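Local coordinates for protein actin depolymerization factor 2 (Plasmodium berghei, PDB 2XFA) that probably binds actin and promotes the disassembly or turnover of its filaments in the malaria parasite, as other members of the ADF/cofilin family do, at residues R89-L101 with G123-F137. Residues are numbered along the deposited sequence; the frame is centred on the assembly and turned at random.
Sequences RDRIYFIFWSPGL and GIFKSLEITCDINEF
Trp97 and Phe137 meet edge to face. The edge of Phe137 points at the six-membered ring of Trp97, planes at 85°, with Phe137 CD2 3.5 Å from Trp97 CE3. Trp97 has CG anti to its backbone N (chi1 173°), which carries the indole over the end of strand 126-130 and the chain after it. Ile130 CG2 lies at the indole rim, in its plane, 3.8 Å from Trp97 CZ3. From the chain after the strand, Ile134 CD1 reaches Trp97 CZ2. The indole NE1 is hydrogen-bonded to the backbone O of Lys68.

At the other end, Arg91 lays its aliphatic chain over one face of Phe125. Arg91 CG sits 3.8 Å from the Phe125 ring centroid, a CH-pi contact. The bend at chi2 (-26°) brings Arg91 NE to 3.5 Å from Phe125 CE1. Tyr93 runs beside Phe125, its ring oblique to it.

Between these ends the strands are parallel. Phe94 N hydrogen-bonds to Lys126 O at 2.9 Å, and Leu128 N to Phe94 O. Past the strand ends, Thr131 OG1 donates to Ser98 O (2.9 Å). Leu128 and Ile130 pack against helix 137-146, while Phe94 and Phe96 touch helix 104-118. This beta-alpha-beta crossover adds edge strand 126-130 to the mixed sheet of the ADF/cofilin fold.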
# COMPACT_ATOMS: atom_id res chain seq x y z
N ARG A 89 12.30 5.26 -13.24
CA ARG A 89 12.46 5.90 -11.95
C ARG A 89 11.49 5.25 -10.98
O ARG A 89 10.32 5.05 -11.30
CB ARG A 89 12.13 7.39 -12.05
CG ARG A 89 12.96 8.14 -13.07
CD ARG A 89 14.43 8.17 -12.68
NE ARG A 89 14.95 9.54 -12.64
CZ ARG A 89 15.38 10.22 -13.70
NH1 ARG A 89 15.36 9.65 -14.91
NH2 ARG A 89 15.83 11.46 -13.56
N ASP A 90 12.00 4.91 -9.79
CA ASP A 90 11.19 4.33 -8.71
C ASP A 90 10.35 5.39 -8.00
O ASP A 90 10.90 6.37 -7.49
CB ASP A 90 12.08 3.64 -7.68
CG ASP A 90 12.74 2.39 -8.22
OD1 ASP A 90 13.74 1.94 -7.62
OD2 ASP A 90 12.26 1.85 -9.25
N ARG A 91 9.04 5.17 -7.95
CA ARG A 91 8.10 6.10 -7.29
C ARG A 91 7.39 5.39 -6.14
O ARG A 91 6.98 4.23 -6.28
CB ARG A 91 7.04 6.62 -8.26
CG ARG A 91 7.56 7.45 -9.45
CD ARG A 91 8.86 8.12 -9.09
NE ARG A 91 9.11 9.33 -9.87
CZ ARG A 91 10.22 10.06 -9.79
NH1 ARG A 91 11.19 9.69 -8.97
NH2 ARG A 91 10.36 11.15 -10.52
N ILE A 92 7.22 6.07 -5.02
CA ILE A 92 6.57 5.43 -3.89
C ILE A 92 5.08 5.70 -3.92
O ILE A 92 4.65 6.85 -3.87
CB ILE A 92 7.15 5.91 -2.56
CG1 ILE A 92 8.62 5.50 -2.45
CG2 ILE A 92 6.36 5.29 -1.41
CD1 ILE A 92 9.34 6.23 -1.33
N TYR A 93 4.29 4.65 -4.04
CA TYR A 93 2.83 4.78 -4.03
C TYR A 93 2.32 4.31 -2.68
O TYR A 93 2.82 3.34 -2.14
CB TYR A 93 2.20 3.94 -5.13
CG TYR A 93 2.28 4.61 -6.48
CD1 TYR A 93 1.17 5.25 -7.03
CD2 TYR A 93 3.48 4.68 -7.16
CE1 TYR A 93 1.25 5.89 -8.26
CE2 TYR A 93 3.58 5.32 -8.39
CZ TYR A 93 2.46 5.92 -8.94
OH TYR A 93 2.57 6.56 -10.16
N PHE A 94 1.29 4.98 -2.17
CA PHE A 94 0.62 4.52 -0.97
C PHE A 94 -0.79 4.13 -1.42
O PHE A 94 -1.46 4.91 -2.09
CB PHE A 94 0.55 5.63 0.07
CG PHE A 94 -0.18 5.24 1.31
CD1 PHE A 94 0.52 4.76 2.41
CD2 PHE A 94 -1.56 5.32 1.38
CE1 PHE A 94 -0.15 4.40 3.58
CE2 PHE A 94 -2.24 4.94 2.55
CZ PHE A 94 -1.54 4.48 3.65
N ILE A 95 -1.24 2.93 -1.07
CA ILE A 95 -2.52 2.46 -1.58
C ILE A 95 -3.38 2.04 -0.41
O ILE A 95 -2.95 1.27 0.43
CB ILE A 95 -2.34 1.26 -2.52
CG1 ILE A 95 -1.43 1.64 -3.68
CG2 ILE A 95 -3.70 0.71 -2.99
CD1 ILE A 95 -0.75 0.43 -4.33
N PHE A 96 -4.58 2.59 -0.36
CA PHE A 96 -5.54 2.17 0.64
C PHE A 96 -6.53 1.25 -0.07
O PHE A 96 -7.39 1.69 -0.86
CB PHE A 96 -6.23 3.39 1.26
CG PHE A 96 -7.36 3.05 2.20
CD1 PHE A 96 -7.39 1.82 2.88
CD2 PHE A 96 -8.38 3.96 2.42
CE1 PHE A 96 -8.44 1.53 3.74
CE2 PHE A 96 -9.43 3.68 3.28
CZ PHE A 96 -9.47 2.47 3.95
N TRP A 97 -6.38 -0.04 0.21
CA TRP A 97 -7.28 -1.09 -0.29
C TRP A 97 -8.46 -1.20 0.64
O TRP A 97 -8.31 -1.56 1.82
CB TRP A 97 -6.55 -2.41 -0.33
CG TRP A 97 -7.39 -3.63 -0.67
CD1 TRP A 97 -7.51 -4.76 0.09
CD2 TRP A 97 -8.21 -3.85 -1.83
NE1 TRP A 97 -8.33 -5.69 -0.54
CE2 TRP A 97 -8.79 -5.15 -1.71
CE3 TRP A 97 -8.49 -3.10 -2.97
CZ2 TRP A 97 -9.64 -5.70 -2.68
CZ3 TRP A 97 -9.35 -3.63 -3.93
CH2 TRP A 97 -9.92 -4.92 -3.77
N SER A 98 -9.63 -0.85 0.12
CA SER A 98 -10.84 -0.85 0.91
C SER A 98 -11.98 -1.48 0.12
O SER A 98 -12.78 -0.77 -0.49
CB SER A 98 -11.20 0.58 1.31
OG SER A 98 -12.31 0.60 2.20
N PRO A 99 -12.08 -2.83 0.14
CA PRO A 99 -13.09 -3.52 -0.68
C PRO A 99 -14.48 -3.47 -0.08
O PRO A 99 -14.64 -3.28 1.13
CB PRO A 99 -12.58 -4.98 -0.72
CG PRO A 99 -11.84 -5.17 0.52
CD PRO A 99 -11.24 -3.77 0.90
N GLY A 100 -15.47 -3.65 -0.93
CA GLY A 100 -16.86 -3.55 -0.54
C GLY A 100 -17.34 -4.59 0.45
O GLY A 100 -18.25 -4.31 1.23
N LEU A 101 -16.73 -5.78 0.43
CA LEU A 101 -17.19 -6.87 1.30
C LEU A 101 -16.53 -6.86 2.67
O LEU A 101 -16.74 -7.76 3.47
CB LEU A 101 -17.01 -8.24 0.62
CG LEU A 101 -18.06 -8.48 -0.45
CD1 LEU A 101 -17.86 -9.87 -1.10
CD2 LEU A 101 -19.46 -8.36 0.19
N GLY A 123 7.83 11.41 1.47
CA GLY A 123 8.32 10.89 0.21
C GLY A 123 7.32 10.14 -0.68
O GLY A 123 7.69 9.66 -1.76
N ILE A 124 6.05 10.06 -0.29
CA ILE A 124 5.03 9.45 -1.15
C ILE A 124 4.81 10.20 -2.46
O ILE A 124 4.51 11.41 -2.48
CB ILE A 124 3.68 9.32 -0.46
CG1 ILE A 124 3.80 8.44 0.78
CG2 ILE A 124 2.61 8.76 -1.42
CD1 ILE A 124 2.54 8.42 1.61
N PHE A 125 4.93 9.48 -3.57
CA PHE A 125 4.70 10.04 -4.90
C PHE A 125 3.22 10.21 -5.14
O PHE A 125 2.79 11.22 -5.67
CB PHE A 125 5.32 9.14 -5.97
CG PHE A 125 5.25 9.72 -7.34
CD1 PHE A 125 6.26 10.56 -7.80
CD2 PHE A 125 4.19 9.43 -8.17
CE1 PHE A 125 6.21 11.10 -9.05
CE2 PHE A 125 4.13 9.97 -9.44
CZ PHE A 125 5.14 10.82 -9.88
N LYS A 126 2.42 9.23 -4.74
CA LYS A 126 0.97 9.38 -4.86
C LYS A 126 0.24 8.47 -3.89
O LYS A 126 0.64 7.33 -3.65
CB LYS A 126 0.51 9.08 -6.29
CG LYS A 126 -0.89 9.55 -6.56
CD LYS A 126 -1.13 9.67 -8.04
CE LYS A 126 -2.39 10.45 -8.34
NZ LYS A 126 -2.70 10.40 -9.80
N SER A 127 -0.82 9.01 -3.31
CA SER A 127 -1.66 8.24 -2.41
C SER A 127 -2.96 7.89 -3.15
O SER A 127 -3.55 8.75 -3.81
CB SER A 127 -1.96 9.06 -1.17
OG SER A 127 -2.77 8.31 -0.29
N LEU A 128 -3.39 6.63 -3.06
CA LEU A 128 -4.52 6.12 -3.83
C LEU A 128 -5.52 5.40 -2.94
O LEU A 128 -5.15 4.77 -1.99
CB LEU A 128 -4.04 5.08 -4.86
CG LEU A 128 -2.94 5.47 -5.83
CD1 LEU A 128 -2.56 4.32 -6.74
CD2 LEU A 128 -3.43 6.64 -6.64
N GLU A 129 -6.79 5.49 -3.29
CA GLU A 129 -7.79 4.67 -2.65
C GLU A 129 -8.44 3.82 -3.73
O GLU A 129 -8.89 4.37 -4.77
CB GLU A 129 -8.82 5.53 -1.92
CG GLU A 129 -9.88 4.71 -1.15
CD GLU A 129 -10.93 5.60 -0.50
OE1 GLU A 129 -10.56 6.55 0.24
OE2 GLU A 129 -12.14 5.37 -0.72
N ILE A 130 -8.46 2.52 -3.50
CA ILE A 130 -9.08 1.54 -4.39
C ILE A 130 -10.14 0.72 -3.63
O ILE A 130 -9.88 0.10 -2.61
CB ILE A 130 -8.04 0.57 -4.97
CG1 ILE A 130 -6.98 1.34 -5.74
CG2 ILE A 130 -8.71 -0.45 -5.88
CD1 ILE A 130 -5.96 0.45 -6.42
N THR A 131 -11.35 0.71 -4.17
CA THR A 131 -12.48 0.12 -3.49
C THR A 131 -13.23 -0.85 -4.43
O THR A 131 -14.35 -1.27 -4.14
CB THR A 131 -13.43 1.23 -3.04
OG1 THR A 131 -14.51 0.68 -2.28
CG2 THR A 131 -13.96 1.99 -4.26
N CYS A 132 -12.62 -1.20 -5.55
CA CYS A 132 -13.28 -2.07 -6.52
C CYS A 132 -13.35 -3.51 -5.98
O CYS A 132 -13.04 -3.75 -4.80
CB CYS A 132 -12.55 -2.03 -7.87
SG CYS A 132 -10.79 -2.46 -7.77
N ASP A 133 -13.79 -4.44 -6.81
CA ASP A 133 -13.73 -5.86 -6.46
C ASP A 133 -12.30 -6.35 -6.67
O ASP A 133 -11.58 -5.86 -7.57
CB ASP A 133 -14.69 -6.71 -7.31
CG ASP A 133 -14.80 -8.15 -6.80
OD1 ASP A 133 -14.02 -9.02 -7.26
OD2 ASP A 133 -15.63 -8.41 -5.90
N ILE A 134 -11.88 -7.34 -5.87
CA ILE A 134 -10.55 -7.91 -6.01
C ILE A 134 -10.23 -8.30 -7.47
O ILE A 134 -9.08 -8.23 -7.87
CB ILE A 134 -10.34 -9.14 -5.12
CG1 ILE A 134 -8.88 -9.58 -5.20
CG2 ILE A 134 -11.21 -10.32 -5.60
CD1 ILE A 134 -7.93 -8.59 -4.61
N ASN A 135 -11.24 -8.76 -8.23
CA ASN A 135 -11.08 -9.09 -9.66
C ASN A 135 -10.60 -7.95 -10.57
O ASN A 135 -10.08 -8.21 -11.66
CB ASN A 135 -12.40 -9.61 -10.24
CG ASN A 135 -12.74 -10.99 -9.75
OD1 ASN A 135 -11.88 -11.69 -9.21
ND2 ASN A 135 -13.99 -11.38 -9.91
N GLU A 136 -10.81 -6.71 -10.15
CA GLU A 136 -10.38 -5.58 -10.98
C GLU A 136 -9.22 -4.81 -10.36
O GLU A 136 -8.70 -3.90 -10.97
CB GLU A 136 -11.54 -4.63 -11.29
CG GLU A 136 -12.64 -5.23 -12.13
CD GLU A 136 -13.92 -5.38 -11.36
OE1 GLU A 136 -14.48 -6.50 -11.35
OE2 GLU A 136 -14.38 -4.38 -10.75
N PHE A 137 -8.82 -5.21 -9.15
CA PHE A 137 -7.70 -4.55 -8.49
C PHE A 137 -6.56 -4.26 -9.49
O PHE A 137 -6.16 -3.13 -9.69
CB PHE A 137 -7.18 -5.39 -7.31
CG PHE A 137 -6.01 -4.76 -6.57
CD1 PHE A 137 -4.71 -5.12 -6.86
CD2 PHE A 137 -6.23 -3.79 -5.61
CE1 PHE A 137 -3.62 -4.53 -6.20
CE2 PHE A 137 -5.15 -3.18 -4.94
CZ PHE A 137 -3.85 -3.57 -5.24
O HOH W 1 8.28 8.72 -4.54
O HOH W 2 -12.81 3.98 1.54